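Local coordinates for polysaccharide deacetylase-like protein (Bacillus anthracis, PDB 4V33) that probably acts as a zinc-dependent polysaccharide deacetylase and is required for osmotic stability and maintenance of cell shape, at residues G47-N52 with T61-T66. Residues are numbered along the deposited sequence; the frame is centred on the assembly and turned at random.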
# COMPACT_ATOMS: atom_id res chain seq x y z
N GLY A 47 28.19 -1.15 -18.60
CA GLY A 47 27.96 -2.28 -17.73
C GLY A 47 26.50 -2.54 -17.44
O GLY A 47 25.63 -1.70 -17.72
N LYS A 48 26.21 -3.71 -16.90
CA LYS A 48 24.86 -4.08 -16.53
C LYS A 48 24.87 -4.78 -15.19
O LYS A 48 25.66 -5.70 -14.97
CB LYS A 48 24.24 -4.99 -17.60
CG LYS A 48 24.06 -4.33 -18.96
CD LYS A 48 22.97 -3.27 -18.93
CE LYS A 48 21.58 -3.90 -18.86
NZ LYS A 48 20.49 -2.89 -18.96
N ILE A 49 24.02 -4.31 -14.29
CA ILE A 49 23.86 -4.94 -12.99
C ILE A 49 22.80 -6.03 -13.11
O ILE A 49 21.73 -5.81 -13.67
CB ILE A 49 23.40 -3.92 -11.95
CG1 ILE A 49 24.49 -2.86 -11.73
CG2 ILE A 49 23.04 -4.62 -10.64
CD1 ILE A 49 24.01 -1.66 -10.95
N SER A 50 23.12 -7.22 -12.61
CA SER A 50 22.12 -8.28 -12.49
C SER A 50 22.22 -8.92 -11.12
O SER A 50 23.13 -8.62 -10.35
CB SER A 50 22.28 -9.32 -13.59
OG SER A 50 23.53 -9.98 -13.48
N TYR A 51 21.28 -9.81 -10.82
CA TYR A 51 21.32 -10.54 -9.56
C TYR A 51 20.59 -11.86 -9.70
O TYR A 51 19.75 -12.02 -10.59
CB TYR A 51 20.72 -9.70 -8.42
CG TYR A 51 19.41 -9.04 -8.75
CD1 TYR A 51 18.21 -9.71 -8.55
CD2 TYR A 51 19.36 -7.74 -9.25
CE1 TYR A 51 17.00 -9.11 -8.85
CE2 TYR A 51 18.16 -7.13 -9.55
CZ TYR A 51 16.98 -7.82 -9.35
OH TYR A 51 15.77 -7.23 -9.64
N ASN A 52 20.93 -12.81 -8.84
CA ASN A 52 20.23 -14.09 -8.83
C ASN A 52 18.75 -13.85 -8.57
O ASN A 52 18.39 -13.03 -7.73
CB ASN A 52 20.82 -15.03 -7.79
CG ASN A 52 22.28 -15.36 -8.06
OD1 ASN A 52 22.77 -15.15 -9.17
ND2 ASN A 52 22.96 -15.88 -7.05
N THR A 61 20.39 -12.42 -2.02
CA THR A 61 20.75 -12.80 -3.38
C THR A 61 22.22 -12.46 -3.61
O THR A 61 22.92 -12.09 -2.67
CB THR A 61 19.90 -12.05 -4.43
OG1 THR A 61 20.21 -12.55 -5.74
CG2 THR A 61 20.16 -10.55 -4.38
N THR A 62 22.68 -12.61 -4.84
CA THR A 62 24.03 -12.19 -5.20
C THR A 62 23.97 -11.27 -6.40
O THR A 62 23.33 -11.58 -7.40
CB THR A 62 24.93 -13.40 -5.51
OG1 THR A 62 24.96 -14.27 -4.37
CG2 THR A 62 26.34 -12.94 -5.84
N ILE A 63 24.64 -10.13 -6.30
CA ILE A 63 24.69 -9.15 -7.37
C ILE A 63 25.93 -9.37 -8.24
O ILE A 63 27.00 -9.71 -7.73
CB ILE A 63 24.70 -7.71 -6.80
CG1 ILE A 63 23.42 -7.45 -6.01
CG2 ILE A 63 24.87 -6.67 -7.90
CD1 ILE A 63 23.47 -6.21 -5.13
N HIS A 64 25.78 -9.21 -9.55
CA HIS A 64 26.90 -9.34 -10.47
C HIS A 64 26.91 -8.18 -11.45
O HIS A 64 25.89 -7.51 -11.65
CB HIS A 64 26.80 -10.64 -11.27
CG HIS A 64 26.65 -11.86 -10.43
ND1 HIS A 64 27.73 -12.54 -9.89
CD2 HIS A 64 25.55 -12.54 -10.04
CE1 HIS A 64 27.29 -13.58 -9.21
NE2 HIS A 64 25.98 -13.61 -9.28
N MET A 65 28.06 -7.95 -12.08
CA MET A 65 28.13 -7.02 -13.18
C MET A 65 28.63 -7.70 -14.45
O MET A 65 29.56 -8.51 -14.40
CB MET A 65 29.04 -5.83 -12.86
CG MET A 65 29.08 -4.81 -13.99
SD MET A 65 28.07 -3.36 -13.66
CE MET A 65 28.47 -3.20 -11.94
N THR A 66 28.01 -7.37 -15.57
CA THR A 66 28.48 -7.85 -16.86
C THR A 66 28.62 -6.68 -17.82
O THR A 66 28.31 -5.54 -17.48
CB THR A 66 27.52 -8.90 -17.46
OG1 THR A 66 26.18 -8.39 -17.44
CG2 THR A 66 27.58 -10.18 -16.64
O HOH W 1 25.02 -8.53 -15.07
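Lys48 and Thr66 form one antiparallel hydrogen-bonded pair and Ser50 and His64 the next, so that strand 48-51 runs against strand 61-66 with the axes 4.6 Å apart at closest approach and their directions 154° from each other. The bonds between Ser50 and His64 are nearly straight, His64 N reaching Ser50 O at 2.8 Å. Past the strand end, Asn52 N still finds Thr62 O, and the hydroxyl of Thr61 takes over the last rung: a chi1 near 180° (-175°) turns OG1 across to donate to Asn52 O at 2.7 Å. On one face, a water is gripped by Lys48 O, Ser50 OG and Thr66 OG1, both hydroxyl oxygens lying 2.6 Å from it and the water donating to the carbonyl. Further along, Asn52 OD1 comes to the edge of the His64 ring, in its plane and 3.6 Å from NE2, with the amide turned 42° against the ring, while ND2 runs alongside Thr62 CB. This pair of strands is a beta hairpin at the border of a three-stranded antiparallel sheet in the N-terminal beta-sandwich, consistent with a fibronectin type III domain; strand 103-106 follows on the far side of 60-66. The other face turns inward to the second sheet, where Ile63 meets Ile119 and Tyr77, and Ile49 reaches Ile119 and Thr134. Here Ile49 and Ile63 stand side by side, their CG2 methyls 3.9 Å apart. Met65 is modelled in two conformers, and in one of them CE lies 4.0 Å from Ile49 CG1. Tyr51 adds little more than its CB, which lies 4.3 Å from Ile63 CG1, while its ring leads away from strand 61-66.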